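Local coordinates for protein thermotoga maritima TmcAL (Thermotoga maritima, PDB 5Y0T) that belongs to the HIGH nucleotidyl transferase family of the HUP clan and holds adenosine-5'-rp-alpha-thio-triphosphate in a pocket of its nucleotide-binding fold, at residues 1-6 against 30-35; 85-90 against 177-182. All coordinates share one frame; numbering follows the deposited sequence.

In the fold
Contact 1 pairs the parallel strands 3-8 and 32-38 of the central sheet, whereas contact 2 packs helix 79-92 against helix 167-182. The strand pairing runs from a solvent-exposed end at Met1, Lys2 and Asp31 to a buried end at Val6, whose side chain lies about 6 Å from the bound adenosine-5'-rp-alpha-thio-triphosphate; the helix pair is mostly buried. Backbone hydrogen bonds dominate contact 1, joined at its exposed end by a carboxylate, while contact 2 rests on van der Waals packing, mainly of apolar side chains, without a polar bond between the helices. The two share no helix or strand, but they touch where Leu90 CD1 of helix 79-92 meets Gly5 CA at 4.2 Å, and their centres lie about 16 Å apart.

Contact 1. Residues 1-6 against 30-35; sequences MKVLGV and PDYTIA
Met1 and Val3 both meet the Tyr32 ring at its edge, near the ring plane. The sulfur of Met1 makes a Met-aromatic contact there: SD lies 4.0 Å from Tyr32 CE2, and the line from the ring centroid to it is 89° off the ring normal, while Val3 CG2 approaches at CD2. Ile349 of helix 346-356 touches all three side chains, and Tyr32 OH is hydrogen-bonded to Glu348. The other flat group, the carboxylate of Asp31, accepts the backbone N-H of Lys2 through OD1 at 3.0 Å, the donor lying nearly in line with the C-O bond. In return Asp31 N donates to Lys2 O, 2.7 Å away and tilted 25° from that carbonyl's plane, so the two residues are joined by a pair of bonds running in opposite senses.

Farther along, the strands pair in parallel. Leu4 N binds Tyr32 O, Leu4 O receives Ile34 N at 2.8 Å in a nearly straight bond, and Val6 N binds Ile34 O. Leu4 lies beside Thr33 on one face: with CG anti to the backbone N (chi1 172°), its isobutyl end runs alongside Thr33, CD2 3.7 Å from OG1. Leu4 CB packs on Pro30 CG at 3.6 Å. Val6 CG2 meets Ala35 CB on that same face, which helix 15-28 covers. Val3 CG1 packs against Ile34 CD1 at 3.7 Å on the other.

These are the two strands of a right-handed beta-alpha-beta unit, the Rossmann-like element of HUP proteins. Main-chain bonds set their register largely independently of side-chain identity, and the Asp31 carboxylate continues the pairing at the exposed end, where Lys2 N and Asp31 N are both used.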
loop_
_atom_site.group_PDB
_atom_site.type_symbol
_atom_site.label_atom_id
_atom_site.label_comp_id
_atom_site.label_asym_id
_atom_site.label_seq_id
_atom_site.Cartn_x
_atom_site.Cartn_y
_atom_site.Cartn_z
ATOM N N MET A 1 -49.054 -3.546 -1.184
ATOM C CA MET A 1 -48.465 -3.715 -2.508
ATOM C C MET A 1 -47.168 -4.513 -2.464
ATOM O O MET A 1 -46.555 -4.651 -1.410
ATOM C CB MET A 1 -48.182 -2.366 -3.131
ATOM C CG MET A 1 -47.144 -1.608 -2.374
ATOM S SD MET A 1 -46.117 -0.613 -3.466
ATOM C CE MET A 1 -45.198 0.202 -2.222
ATOM N N LYS A 2 -46.736 -5.000 -3.622
ATOM C CA LYS A 2 -45.548 -5.843 -3.688
ATOM C C LYS A 2 -44.318 -5.134 -4.256
ATOM O O LYS A 2 -44.401 -4.436 -5.276
ATOM C CB LYS A 2 -45.844 -7.092 -4.519
ATOM C CG LYS A 2 -46.808 -8.077 -3.863
ATOM C CD LYS A 2 -46.883 -9.379 -4.660
ATOM C CE LYS A 2 -47.823 -10.379 -4.024
ATOM N NZ LYS A 2 -47.802 -11.684 -4.755
ATOM N N VAL A 3 -43.175 -5.351 -3.605
ATOM C CA VAL A 3 -41.900 -4.828 -4.072
ATOM C C VAL A 3 -40.868 -5.937 -4.137
ATOM O O VAL A 3 -40.556 -6.580 -3.133
ATOM C CB VAL A 3 -41.360 -3.696 -3.169
ATOM C CG1 VAL A 3 -39.974 -3.254 -3.653
ATOM C CG2 VAL A 3 -42.340 -2.514 -3.159
ATOM N N LEU A 4 -40.344 -6.156 -5.334
ATOM C CA LEU A 4 -39.327 -7.168 -5.567
ATOM C C LEU A 4 -37.936 -6.653 -5.220
ATOM O O LEU A 4 -37.539 -5.603 -5.726
ATOM C CB LEU A 4 -39.340 -7.585 -7.032
ATOM C CG LEU A 4 -38.210 -8.502 -7.497
ATOM C CD1 LEU A 4 -38.304 -9.850 -6.748
ATOM C CD2 LEU A 4 -38.289 -8.682 -9.013
ATOM N N GLY A 5 -37.227 -7.344 -4.328
ATOM C CA GLY A 5 -35.796 -7.103 -4.145
ATOM C C GLY A 5 -34.972 -8.177 -4.850
ATOM O O GLY A 5 -35.353 -9.362 -4.850
ATOM N N VAL A 6 -33.807 -7.797 -5.363
ATOM C CA VAL A 6 -32.870 -8.757 -5.937
ATOM C C VAL A 6 -31.454 -8.390 -5.479
ATOM O O VAL A 6 -31.117 -7.205 -5.320
ATOM C CB VAL A 6 -32.944 -8.837 -7.490
ATOM C CG1 VAL A 6 -34.344 -9.335 -7.953
ATOM C CG2 VAL A 6 -32.610 -7.495 -8.164
ATOM N N PRO A 30 -44.358 -7.495 -9.188
ATOM C CA PRO A 30 -44.209 -6.407 -8.219
ATOM C C PRO A 30 -44.605 -5.057 -8.810
ATOM O O PRO A 30 -44.628 -4.875 -10.040
ATOM C CB PRO A 30 -42.714 -6.440 -7.886
ATOM C CG PRO A 30 -42.070 -6.859 -9.210
ATOM C CD PRO A 30 -43.091 -7.803 -9.879
ATOM N N ASP A 31 -44.933 -4.117 -7.929
ATOM C CA ASP A 31 -45.191 -2.739 -8.336
ATOM C C ASP A 31 -43.863 -2.031 -8.639
ATOM O O ASP A 31 -43.795 -1.174 -9.513
ATOM C CB ASP A 31 -45.979 -2.003 -7.242
ATOM C CG ASP A 31 -47.358 -2.603 -7.022
ATOM O OD1 ASP A 31 -47.577 -3.310 -6.014
ATOM O OD2 ASP A 31 -48.211 -2.406 -7.891
ATOM N N TYR A 32 -42.809 -2.425 -7.927
ATOM C CA TYR A 32 -41.462 -1.877 -8.112
ATOM C C TYR A 32 -40.419 -2.958 -7.905
ATOM O O TYR A 32 -40.668 -3.934 -7.213
ATOM C CB TYR A 32 -41.176 -0.723 -7.129
ATOM C CG TYR A 32 -42.199 0.391 -7.183
ATOM C CD1 TYR A 32 -42.046 1.466 -8.068
ATOM C CD2 TYR A 32 -43.319 0.368 -6.352
ATOM C CE1 TYR A 32 -42.977 2.482 -8.125
ATOM C CE2 TYR A 32 -44.261 1.376 -6.409
ATOM C CZ TYR A 32 -44.079 2.427 -7.296
ATOM O OH TYR A 32 -45.012 3.418 -7.348
ATOM N N THR A 33 -39.238 -2.746 -8.480
ATOM C CA THR A 33 -38.105 -3.649 -8.317
ATOM C C THR A 33 -36.887 -2.870 -7.815
ATOM O O THR A 33 -36.508 -1.860 -8.395
ATOM C CB THR A 33 -37.761 -4.341 -9.645
ATOM O OG1 THR A 33 -38.881 -5.130 -10.056
ATOM C CG2 THR A 33 -36.543 -5.239 -9.506
ATOM N N ILE A 34 -36.300 -3.355 -6.731
ATOM C CA ILE A 34 -35.150 -2.736 -6.109
ATOM C C ILE A 34 -33.993 -3.723 -6.125
ATOM O O ILE A 34 -34.161 -4.880 -5.743
ATOM C CB ILE A 34 -35.469 -2.326 -4.667
ATOM C CG1 ILE A 34 -36.562 -1.243 -4.654
ATOM C CG2 ILE A 34 -34.210 -1.849 -3.960
ATOM C CD1 ILE A 34 -37.076 -0.942 -3.244
ATOM N N ALA A 35 -32.822 -3.281 -6.575
ATOM C CA ALA A 35 -31.635 -4.148 -6.552
ATOM C C ALA A 35 -30.633 -3.644 -5.530
ATOM O O ALA A 35 -30.450 -2.442 -5.410
ATOM C CB ALA A 35 -30.986 -4.213 -7.928
#

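Contact 2. Residues 85-90 against 177-182; sequences GAVCVL and HSALKI
Apolar packing carries this contact, and Val87 of helix 79-92 is at its centre. Its CG1, anti to the backbone N (chi1 171°), extends across to Ala179, where it lies 3.8 Å from the backbone N and 4.0 Å from CB. The same methyl group also meets Ile182 CD1 at 4.0 Å, so one branch of the valine touches two residues a single helical turn apart. Next to this, Val87 CB rests 4.0 Å from Ser178 CB, with CG2 close to that same methylene carbon.

Ile182 adds a second point of packing. Its CG1 sits between the backbone N and the carbonyl carbon (chi1 68°), which turns CD1 toward Val87 and the CA of Cys88, while the second branch, CG2, lies 4.0 Å from Cys88 SG. Phe84 and Asp91 of helix 79-92 also touch the Ile182 side chain.

Polar groups take a different course. Ser178 presents its CB to the valine, but its OG is hydrogen-bonded to Glu174 O one turn earlier in its own helix. Backbone bonds likewise stay within each helix, as from Ile182 N to Ser178 O at 3.0 Å.

The segment axes pass 9.0 Å apart with a crossing angle of -55°, and the small side chains of Ala179 and Ser178 are consistent with the close approach of Val87 to the partner backbone. On another side, helix 79-92 places Ala86, Val89 and Leu90 against Val36 of strand 32-38. The pair thus belongs to a helix layer laid on the central sheet, as in the Rossmann-like alpha/beta folds of the HUP clan.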
loop_
_atom_site.group_PDB
_atom_site.type_symbol
_atom_site.label_atom_id
_atom_site.label_comp_id
_atom_site.label_asym_id
_atom_site.label_seq_id
_atom_site.Cartn_x
_atom_site.Cartn_y
_atom_site.Cartn_z
ATOM N N GLY A 85 -25.484 -8.954 4.770
ATOM C CA GLY A 85 -25.511 -7.555 4.385
ATOM C C GLY A 85 -26.617 -7.262 3.388
ATOM O O GLY A 85 -27.344 -6.292 3.523
ATOM N N ALA A 86 -26.753 -8.113 2.380
ATOM C CA ALA A 86 -27.722 -7.877 1.332
ATOM C C ALA A 86 -29.163 -7.908 1.832
ATOM O O ALA A 86 -29.974 -7.059 1.467
ATOM C CB ALA A 86 -27.526 -8.911 0.213
ATOM N N VAL A 87 -29.493 -8.900 2.654
ATOM C CA VAL A 87 -30.844 -8.996 3.211
ATOM C C VAL A 87 -31.090 -7.829 4.193
ATOM O O VAL A 87 -32.184 -7.263 4.244
ATOM C CB VAL A 87 -31.062 -10.378 3.894
ATOM C CG1 VAL A 87 -32.375 -10.436 4.671
ATOM C CG2 VAL A 87 -31.028 -11.493 2.842
ATOM N N CYS A 88 -30.074 -7.432 4.955
ATOM C CA CYS A 88 -30.270 -6.287 5.857
ATOM C C CYS A 88 -30.628 -5.007 5.085
ATOM O O CYS A 88 -31.509 -4.255 5.504
ATOM C CB CYS A 88 -29.022 -6.027 6.712
ATOM S SG CYS A 88 -28.791 -7.144 8.096
ATOM N N VAL A 89 -29.953 -4.771 3.964
ATOM C CA VAL A 89 -30.227 -3.584 3.159
ATOM C C VAL A 89 -31.643 -3.657 2.580
ATOM O O VAL A 89 -32.408 -2.697 2.665
ATOM C CB VAL A 89 -29.236 -3.420 1.983
ATOM C CG1 VAL A 89 -29.686 -2.288 1.066
ATOM C CG2 VAL A 89 -27.788 -3.139 2.477
ATOM N N LEU A 90 -31.978 -4.781 1.959
ATOM C CA LEU A 90 -33.329 -4.929 1.411
ATOM C C LEU A 90 -34.399 -4.773 2.491
ATOM O O LEU A 90 -35.360 -4.021 2.323
ATOM C CB LEU A 90 -33.471 -6.283 0.716
ATOM C CG LEU A 90 -32.627 -6.349 -0.557
ATOM C CD1 LEU A 90 -32.774 -7.706 -1.259
ATOM C CD2 LEU A 90 -32.989 -5.211 -1.516
ATOM N N HIS A 177 -31.653 -17.643 5.865
ATOM C CA HIS A 177 -31.164 -17.682 7.237
ATOM C C HIS A 177 -31.015 -16.272 7.788
ATOM O O HIS A 177 -31.449 -15.999 8.905
ATOM C CB HIS A 177 -29.835 -18.425 7.317
ATOM C CG HIS A 177 -29.306 -18.561 8.711
ATOM N ND1 HIS A 177 -27.981 -18.824 8.978
ATOM C CD2 HIS A 177 -29.920 -18.463 9.914
ATOM C CE1 HIS A 177 -27.800 -18.883 10.287
ATOM N NE2 HIS A 177 -28.962 -18.671 10.879
ATOM N N SER A 178 -30.420 -15.373 6.998
ATOM C CA SER A 178 -30.284 -13.964 7.383
ATOM C C SER A 178 -31.630 -13.306 7.676
ATOM O O SER A 178 -31.785 -12.595 8.672
ATOM C CB SER A 178 -29.559 -13.180 6.282
ATOM O OG SER A 178 -28.187 -13.556 6.246
ATOM N N ALA A 179 -32.613 -13.544 6.812
ATOM C CA ALA A 179 -33.938 -12.974 7.036
ATOM C C ALA A 179 -34.524 -13.487 8.346
ATOM O O ALA A 179 -35.140 -12.729 9.085
ATOM C CB ALA A 179 -34.857 -13.311 5.891
ATOM N N LEU A 180 -34.336 -14.780 8.625
ATOM C CA LEU A 180 -34.807 -15.352 9.890
ATOM C C LEU A 180 -34.112 -14.660 11.055
ATOM O O LEU A 180 -34.762 -14.242 12.020
ATOM C CB LEU A 180 -34.558 -16.870 9.943
ATOM C CG LEU A 180 -35.471 -17.702 9.038
ATOM C CD1 LEU A 180 -35.099 -19.199 9.056
ATOM C CD2 LEU A 180 -36.915 -17.499 9.467
ATOM N N LYS A 181 -32.793 -14.516 10.961
ATOM C CA LYS A 181 -32.045 -13.882 12.052
ATOM C C LYS A 181 -32.529 -12.472 12.355
ATOM O O LYS A 181 -32.628 -12.087 13.521
ATOM C CB LYS A 181 -30.544 -13.838 11.749
ATOM C CG LYS A 181 -29.882 -15.197 11.706
ATOM C CD LYS A 181 -28.400 -15.087 12.032
ATOM C CE LYS A 181 -27.786 -13.851 11.403
ATOM N NZ LYS A 181 -26.300 -13.873 11.465
ATOM N N ILE A 182 -32.806 -11.682 11.326
ATOM C CA ILE A 182 -33.207 -10.312 11.588
ATOM C C ILE A 182 -34.713 -10.150 11.708
ATOM O O ILE A 182 -35.202 -9.040 11.879
ATOM C CB ILE A 182 -32.661 -9.330 10.506
ATOM C CG1 ILE A 182 -33.315 -9.555 9.140
ATOM C CG2 ILE A 182 -31.140 -9.450 10.417
ATOM C CD1 ILE A 182 -32.905 -8.475 8.096
#